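Local coordinates for protein lactose Operon Repressor (Escherichia coli, PDB 1JYE) that represses transcription of the lactose operon by binding operator DNA, a repression relieved when inducer sugars bind its periplasmic-binding-protein-like core, at residues H173-G178 and T206-Q211; L177-I182 and D267-G272. The protein carries 1 engineered substitution. All blocks are in the same frame, centred on the assembly; numbering follows the deposited sequence.

Interaction 1: residues H173-G178 and T206-Q211; sequences HLVALG and TRNQIQ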
ATOM      1  N   HIS A 173       4.599  27.156  -2.517  1.00 16.21           N
ATOM      2  CA  HIS A 173       5.074  26.704  -3.821  1.00 15.48           C
ATOM      3  C   HIS A 173       4.137  27.228  -4.913  1.00 15.52           C
ATOM      4  O   HIS A 173       4.587  27.797  -5.911  1.00 16.39           O
ATOM      5  CB  HIS A 173       5.123  25.171  -3.855  1.00 15.31           C
ATOM      6  CG  HIS A 173       5.571  24.607  -5.169  1.00 18.20           C
ATOM      7  ND1 HIS A 173       6.771  24.947  -5.755  1.00 18.71           N
ATOM      8  CD2 HIS A 173       4.986  23.712  -6.001  1.00 19.27           C
ATOM      9  CE1 HIS A 173       6.907  24.285  -6.891  1.00 20.07           C
ATOM     10  NE2 HIS A 173       5.838  23.529  -7.063  1.00 19.63           N
ATOM     11  N   LEU A 174       2.834  27.043  -4.716  1.00 15.07           N
ATOM     12  CA  LEU A 174       1.835  27.494  -5.678  1.00 15.89           C
ATOM     13  C   LEU A 174       1.795  29.015  -5.776  1.00 17.34           C
ATOM     14  O   LEU A 174       1.684  29.571  -6.868  1.00 16.70           O
ATOM     15  CB  LEU A 174       0.451  26.959  -5.298  1.00 15.84           C
ATOM     16  CG  LEU A 174       0.322  25.434  -5.402  1.00 14.24           C
ATOM     17  CD1 LEU A 174      -1.057  24.994  -4.959  1.00 14.39           C
ATOM     18  CD2 LEU A 174       0.585  25.002  -6.845  1.00 14.66           C
ATOM     19  N   VAL A 175       1.889  29.687  -4.633  1.00 17.37           N
ATOM     20  CA  VAL A 175       1.867  31.149  -4.624  1.00 18.51           C
ATOM     21  C   VAL A 175       3.079  31.709  -5.367  1.00 19.69           C
ATOM     22  O   VAL A 175       2.953  32.650  -6.162  1.00 19.17           O
ATOM     23  CB  VAL A 175       1.855  31.698  -3.182  1.00 18.43           C
ATOM     24  CG1 VAL A 175       2.027  33.218  -3.192  1.00 20.26           C
ATOM     25  CG2 VAL A 175       0.539  31.333  -2.509  1.00 18.07           C
ATOM     26  N   ALA A 176       4.245  31.120  -5.115  1.00 19.05           N
ATOM     27  CA  ALA A 176       5.483  31.554  -5.749  1.00 20.70           C
ATOM     28  C   ALA A 176       5.418  31.391  -7.265  1.00 21.14           C
ATOM     29  O   ALA A 176       6.040  32.157  -8.001  1.00 20.78           O
ATOM     30  CB  ALA A 176       6.663  30.769  -5.188  1.00 20.86           C
ATOM     31  N   LEU A 177       4.671  30.390  -7.725  1.00 19.82           N
ATOM     32  CA  LEU A 177       4.521  30.146  -9.155  1.00 20.33           C
ATOM     33  C   LEU A 177       3.535  31.124  -9.788  1.00 20.76           C
ATOM     34  O   LEU A 177       3.447  31.215 -11.013  1.00 21.75           O
ATOM     35  CB  LEU A 177       4.061  28.707  -9.410  1.00 21.21           C
ATOM     36  CG  LEU A 177       5.120  27.618  -9.214  1.00 20.98           C
ATOM     37  CD1 LEU A 177       4.466  26.247  -9.304  1.00 20.76           C
ATOM     38  CD2 LEU A 177       6.215  27.766 -10.268  1.00 22.42           C
ATOM     39  N   GLY A 178       2.792  31.849  -8.951  1.00 20.35           N
ATOM     40  CA  GLY A 178       1.838  32.823  -9.459  1.00 20.01           C
ATOM     41  C   GLY A 178       0.365  32.455  -9.361  1.00 19.41           C
ATOM     42  O   GLY A 178      -0.496  33.188  -9.850  1.00 19.92           O
ATOM     43  N   THR A 206      -4.505  32.154   3.717  1.00 15.26           N
ATOM     44  CA  THR A 206      -4.952  33.416   4.306  1.00 14.99           C
ATOM     45  C   THR A 206      -3.767  34.358   4.494  1.00 15.02           C
ATOM     46  O   THR A 206      -3.865  35.556   4.219  1.00 14.61           O
ATOM     47  CB  THR A 206      -5.640  33.188   5.670  1.00 16.67           C
ATOM     48  OG1 THR A 206      -6.802  32.371   5.487  1.00 17.83           O
ATOM     49  CG2 THR A 206      -6.070  34.521   6.280  1.00 18.34           C
ATOM     50  N   ARG A 207      -2.642  33.823   4.955  1.00 14.45           N
ATOM     51  CA  ARG A 207      -1.454  34.645   5.153  1.00 16.41           C
ATOM     52  C   ARG A 207      -0.997  35.260   3.831  1.00 16.86           C
ATOM     53  O   ARG A 207      -0.368  36.320   3.812  1.00 17.43           O
ATOM     54  CB  ARG A 207      -0.316  33.820   5.760  1.00 18.66           C
ATOM     55  CG  ARG A 207      -0.505  33.482   7.235  1.00 24.08           C
ATOM     56  CD  ARG A 207       0.793  32.950   7.830  1.00 28.06           C
ATOM     57  NE  ARG A 207       0.700  32.723   9.268  1.00 33.96           N
ATOM     58  CZ  ARG A 207       1.713  32.309  10.021  1.00 34.40           C
ATOM     59  NH1 ARG A 207       2.897  32.077   9.470  1.00 37.63           N
ATOM     60  NH2 ARG A 207       1.544  32.126  11.324  1.00 38.62           N
ATOM     61  N   ASN A 208      -1.314  34.588   2.729  1.00 16.35           N
ATOM     62  CA  ASN A 208      -0.946  35.073   1.402  1.00 15.36           C
ATOM     63  C   ASN A 208      -2.115  35.810   0.744  1.00 16.33           C
ATOM     64  O   ASN A 208      -2.133  36.029  -0.469  1.00 16.83           O
ATOM     65  CB  ASN A 208      -0.467  33.901   0.536  1.00 15.43           C
ATOM     66  CG  ASN A 208       0.956  33.483   0.871  1.00 16.67           C
ATOM     67  OD1 ASN A 208       1.919  34.083   0.392  1.00 18.71           O
ATOM     68  ND2 ASN A 208       1.096  32.473   1.723  1.00 16.97           N
ATOM     69  N   GLN A 209      -3.085  36.193   1.572  1.00 16.99           N
ATOM     70  CA  GLN A 209      -4.270  36.936   1.148  1.00 16.47           C
ATOM     71  C   GLN A 209      -5.062  36.293   0.021  1.00 16.77           C
ATOM     72  O   GLN A 209      -5.574  36.973  -0.868  1.00 17.47           O
ATOM     73  CB  GLN A 209      -3.861  38.372   0.780  1.00 17.31           C
ATOM     74  CG  GLN A 209      -3.008  39.006   1.874  1.00 17.50           C
ATOM     75  CD  GLN A 209      -2.673  40.474   1.639  1.00 18.73           C
ATOM     76  OE1 GLN A 209      -1.685  40.980   2.169  1.00 21.20           O
ATOM     77  NE2 GLN A 209      -3.500  41.162   0.864  1.00 18.18           N
ATOM     78  N   ILE A 210      -5.182  34.971   0.080  1.00 16.28           N
ATOM     79  CA  ILE A 210      -5.915  34.219  -0.924  1.00 15.93           C
ATOM     80  C   ILE A 210      -6.992  33.358  -0.286  1.00 15.98           C
ATOM     81  O   ILE A 210      -6.746  32.681   0.714  1.00 17.12           O
ATOM     82  CB  ILE A 210      -4.980  33.266  -1.709  1.00 17.26           C
ATOM     83  CG1 ILE A 210      -3.956  34.072  -2.505  1.00 18.58           C
ATOM     84  CG2 ILE A 210      -5.808  32.365  -2.626  1.00 18.97           C
ATOM     85  CD1 ILE A 210      -2.856  33.224  -3.112  1.00 20.51           C
ATOM     86  N   GLN A 211      -8.191  33.407  -0.854  1.00 15.93           N
ATOM     87  CA  GLN A 211      -9.287  32.570  -0.392  1.00 15.93           C
ATOM     88  C   GLN A 211      -9.474  31.540  -1.508  1.00 15.67           C
ATOM     89  O   GLN A 211      -9.605  31.900  -2.677  1.00 16.40           O
ATOM     90  CB  GLN A 211     -10.568  33.388  -0.205  1.00 17.27           C
ATOM     91  CG  GLN A 211     -10.559  34.254   1.051  1.00 17.52           C
ATOM     92  CD  GLN A 211     -11.888  34.952   1.287  1.00 18.33           C
ATOM     93  OE1 GLN A 211     -12.315  35.774   0.483  1.00 20.20           O
ATOM     94  NE2 GLN A 211     -12.548  34.619   2.393  1.00 18.43           N
TER

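Interaction 2: residues L177-I182 and D267-G272; sequences LGHQQI and DISVVG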
ATOM      1  N   LEU A 177       4.671  30.390  -7.725  1.00 19.82           N
ATOM      2  CA  LEU A 177       4.521  30.146  -9.155  1.00 20.33           C
ATOM      3  C   LEU A 177       3.535  31.124  -9.788  1.00 20.76           C
ATOM      4  O   LEU A 177       3.447  31.215 -11.013  1.00 21.75           O
ATOM      5  CB  LEU A 177       4.061  28.707  -9.410  1.00 21.21           C
ATOM      6  CG  LEU A 177       5.120  27.618  -9.214  1.00 20.98           C
ATOM      7  CD1 LEU A 177       4.466  26.247  -9.304  1.00 20.76           C
ATOM      8  CD2 LEU A 177       6.215  27.766 -10.268  1.00 22.42           C
ATOM      9  N   GLY A 178       2.792  31.849  -8.951  1.00 20.35           N
ATOM     10  CA  GLY A 178       1.838  32.823  -9.459  1.00 20.01           C
ATOM     11  C   GLY A 178       0.365  32.455  -9.361  1.00 19.41           C
ATOM     12  O   GLY A 178      -0.496  33.188  -9.850  1.00 19.92           O
ATOM     13  N   HIS A 179       0.060  31.328  -8.726  1.00 18.46           N
ATOM     14  CA  HIS A 179      -1.328  30.891  -8.598  1.00 18.30           C
ATOM     15  C   HIS A 179      -2.143  31.720  -7.610  1.00 19.56           C
ATOM     16  O   HIS A 179      -1.678  32.032  -6.515  1.00 20.02           O
ATOM     17  CB  HIS A 179      -1.376  29.420  -8.182  1.00 17.86           C
ATOM     18  CG  HIS A 179      -0.917  28.483  -9.251  1.00 16.92           C
ATOM     19  ND1 HIS A 179      -1.705  28.138 -10.327  1.00 17.23           N
ATOM     20  CD2 HIS A 179       0.268  27.852  -9.433  1.00 18.04           C
ATOM     21  CE1 HIS A 179      -1.025  27.339 -11.129  1.00 16.25           C
ATOM     22  NE2 HIS A 179       0.175  27.152 -10.610  1.00 16.88           N
ATOM     23  N   GLN A 180      -3.366  32.053  -8.014  1.00 20.41           N
ATOM     24  CA  GLN A 180      -4.287  32.834  -7.193  1.00 22.76           C
ATOM     25  C   GLN A 180      -5.641  32.129  -7.090  1.00 22.53           C
ATOM     26  O   GLN A 180      -6.387  32.351  -6.139  1.00 22.97           O
ATOM     27  CB  GLN A 180      -4.480  34.227  -7.798  1.00 25.89           C
ATOM     28  CG  GLN A 180      -3.210  35.063  -7.861  1.00 31.99           C
ATOM     29  CD  GLN A 180      -2.688  35.447  -6.491  1.00 36.42           C
ATOM     30  OE1 GLN A 180      -2.311  34.588  -5.694  1.00 41.09           O
ATOM     31  NE2 GLN A 180      -2.663  36.746  -6.210  1.00 39.81           N
ATOM     32  N   GLN A 181      -5.952  31.292  -8.079  1.00 21.68           N
ATOM     33  CA  GLN A 181      -7.206  30.532  -8.114  1.00 19.74           C
ATOM     34  C   GLN A 181      -6.883  29.109  -7.682  1.00 19.40           C
ATOM     35  O   GLN A 181      -6.527  28.266  -8.506  1.00 19.46           O
ATOM     36  CB  GLN A 181      -7.779  30.514  -9.534  1.00 22.85           C
ATOM     37  CG  GLN A 181      -8.235  31.867 -10.057  1.00 26.86           C
ATOM     38  CD  GLN A 181      -9.451  32.394  -9.321  1.00 29.90           C
ATOM     39  OE1 GLN A 181      -9.348  32.894  -8.201  1.00 33.79           O
ATOM     40  NE2 GLN A 181     -10.616  32.271  -9.945  1.00 32.98           N
ATOM     41  N   ILE A 182      -7.032  28.841  -6.391  1.00 17.29           N
ATOM     42  CA  ILE A 182      -6.691  27.538  -5.839  1.00 16.84           C
ATOM     43  C   ILE A 182      -7.844  26.786  -5.189  1.00 16.62           C
ATOM     44  O   ILE A 182      -8.683  27.374  -4.510  1.00 18.01           O
ATOM     45  CB  ILE A 182      -5.552  27.710  -4.812  1.00 16.23           C
ATOM     46  CG1 ILE A 182      -4.355  28.373  -5.503  1.00 16.49           C
ATOM     47  CG2 ILE A 182      -5.162  26.359  -4.207  1.00 17.45           C
ATOM     48  CD1 ILE A 182      -3.241  28.791  -4.569  1.00 17.76           C
ATOM     49  N   ASP A 267      -2.428  23.398 -17.418  1.00 23.81           N
ATOM     50  CA  ASP A 267      -3.747  23.987 -17.208  1.00 22.87           C
ATOM     51  C   ASP A 267      -4.112  24.025 -15.730  1.00 21.59           C
ATOM     52  O   ASP A 267      -4.535  25.058 -15.216  1.00 21.21           O
ATOM     53  CB  ASP A 267      -4.802  23.207 -17.997  1.00 23.77           C
ATOM     54  CG  ASP A 267      -4.658  23.392 -19.499  1.00 24.54           C
ATOM     55  OD1 ASP A 267      -5.017  22.467 -20.255  1.00 25.14           O
ATOM     56  OD2 ASP A 267      -4.191  24.473 -19.925  1.00 26.04           O
ATOM     57  N   ILE A 268      -3.957  22.895 -15.048  1.00 20.11           N
ATOM     58  CA  ILE A 268      -4.254  22.835 -13.623  1.00 18.18           C
ATOM     59  C   ILE A 268      -3.116  22.136 -12.895  1.00 19.25           C
ATOM     60  O   ILE A 268      -2.868  20.947 -13.110  1.00 18.31           O
ATOM     61  CB  ILE A 268      -5.564  22.073 -13.337  1.00 17.56           C
ATOM     62  CG1 ILE A 268      -6.741  22.778 -14.018  1.00 16.74           C
ATOM     63  CG2 ILE A 268      -5.798  21.999 -11.826  1.00 17.44           C
ATOM     64  CD1 ILE A 268      -8.086  22.144 -13.737  1.00 18.99           C
ATOM     65  N   SER A 269      -2.415  22.884 -12.050  1.00 16.34           N
ATOM     66  CA  SER A 269      -1.307  22.326 -11.283  1.00 16.48           C
ATOM     67  C   SER A 269      -1.853  21.527 -10.113  1.00 16.45           C
ATOM     68  O   SER A 269      -2.932  21.819  -9.590  1.00 15.43           O
ATOM     69  CB  SER A 269      -0.390  23.439 -10.768  1.00 17.60           C
ATOM     70  OG  SER A 269       0.356  24.017 -11.825  1.00 18.52           O
ATOM     71  N   VAL A 270      -1.099  20.517  -9.696  1.00 15.16           N
ATOM     72  CA  VAL A 270      -1.529  19.667  -8.598  1.00 15.26           C
ATOM     73  C   VAL A 270      -0.386  19.363  -7.647  1.00 15.82           C
ATOM     74  O   VAL A 270       0.727  19.052  -8.077  1.00 16.11           O
ATOM     75  CB  VAL A 270      -2.089  18.316  -9.131  1.00 15.82           C
ATOM     76  CG1 VAL A 270      -2.502  17.424  -7.975  1.00 14.63           C
ATOM     77  CG2 VAL A 270      -3.269  18.569 -10.057  1.00 16.77           C
ATOM     78  N   VAL A 271      -0.661  19.474  -6.350  1.00 13.50           N
ATOM     79  CA  VAL A 271       0.328  19.154  -5.332  1.00 13.44           C
ATOM     80  C   VAL A 271      -0.284  18.059  -4.465  1.00 14.83           C
ATOM     81  O   VAL A 271      -1.406  18.199  -3.977  1.00 14.96           O
ATOM     82  CB  VAL A 271       0.660  20.371  -4.438  1.00 14.57           C
ATOM     83  CG1 VAL A 271       1.687  19.977  -3.393  1.00 13.65           C
ATOM     84  CG2 VAL A 271       1.188  21.510  -5.290  1.00 15.86           C
ATOM     85  N   GLY A 272       0.442  16.958  -4.303  1.00 14.33           N
ATOM     86  CA  GLY A 272      -0.057  15.868  -3.485  1.00 14.21           C
ATOM     87  C   GLY A 272       0.518  15.920  -2.083  1.00 14.49           C
ATOM     88  O   GLY A 272       0.977  16.972  -1.629  1.00 14.08           O
TER

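Interaction 1: residues H173-G178 and T206-Q211
Val175 meets Asn208 and Ile210 with its two methyl groups. CG1 approaches the amide oxygen, 3.7 Å from Asn208 OD1, whereas CG2 touches both partners: it lies 3.9 Å from Ile210 CD1, where the two aliphatic side chains run past one another in opposite directions, and 4.0 Å from the amide carbon, Asn208 CG. With CG1 trans to the backbone N (chi1 172°) and CG2 trans to the carbonyl carbon, the two methyls are spread over the Asn208 amide and the end of Ile210. The amide of Asn208 is held from its other end, since ND2 donates to the carbonyl of Tyr204, one turn back in helix 192-207. Both helices end here in Schellman motifs. Gly178, at positive phi, closes helix 163-177 with two bonds back into its last turn, and Gln209 closes helix 192-207 through Gln209 N to Thr206 O (2.8 Å) and Ile210 N to Leu205 O. The second motif brings Ile210, just beyond the helix, against Val175; its side chain also touches Gln180. The last turn of helix 163-177 is thus joined to the chain just after helix 192-207. No hydrogen bond links residues 173-178 to 206-211, so this contact rests on van der Waals packing of one valine against a methyl group and a tethered amide.

Interaction 2: residues L177-I182 and D267-G272
His179 and Ser269 meet through the far end of the imidazole and the serine hydroxymethyl group. The van der Waals part of the contact is compact: Ser269 CB lies 3.8 Å from His179 NE2 and 4.0 Å from His179 CE1, with the hydroxyl reaching the ring obliquely. In His179, CG stands trans to the carbonyl carbon (chi1 -69°), a choice that carries the ring from the loop toward strand 269-271.

In this half of the repressor core, a parallel sheet is ordered 214-217, 182-186, 241-244, 269-271, the open alpha/beta pattern of periplasmic binding proteins. The 177-182 loop leads from helix 163-177 into the inner strand 182-186, whereas Ser269 begins one of the two edge strands. Strand 241-244 lies between these two strands in the sheet, and the histidine spans from the loop before one to the start of the other.

The polar ends of both side chains are bonded to other parts of the same chain. His179 ND1 is hydrogen-bonded to Thr240 OG1, and NE2 to the carbonyl of Leu330. These two bonds, at separate nitrogens, would fix the rotation of the ring. Leu330 engages both residues through its peptide groups, its carbonyl serving the histidine and its amide donating to Ser269 OG, which also makes a weak bond to the carbonyl of Gly265.

The two contacts begin from the same end of helix 163-177, share Leu177 and Gly178, and have centres about 9 Å apart. Interaction 1 is partly buried and meets the loop after helix 192-207; interaction 2 is buried and reaches an edge strand of the sheet. Their chemistry follows: the first packs a valine on an amide and a methyl group, with no bond across, whereas the second sets polar side chains against each other within a network of hydrogen bonds to adjacent loops. They are physically coupled by a probable hydrogen bond from His179 N to Leu174 O (3.0 Å) and by packing of Leu174 CD2 on Val271 CG2 (3.9 Å). The last turn of helix 163-177 carries the first contact, and the loop that follows it carries the second.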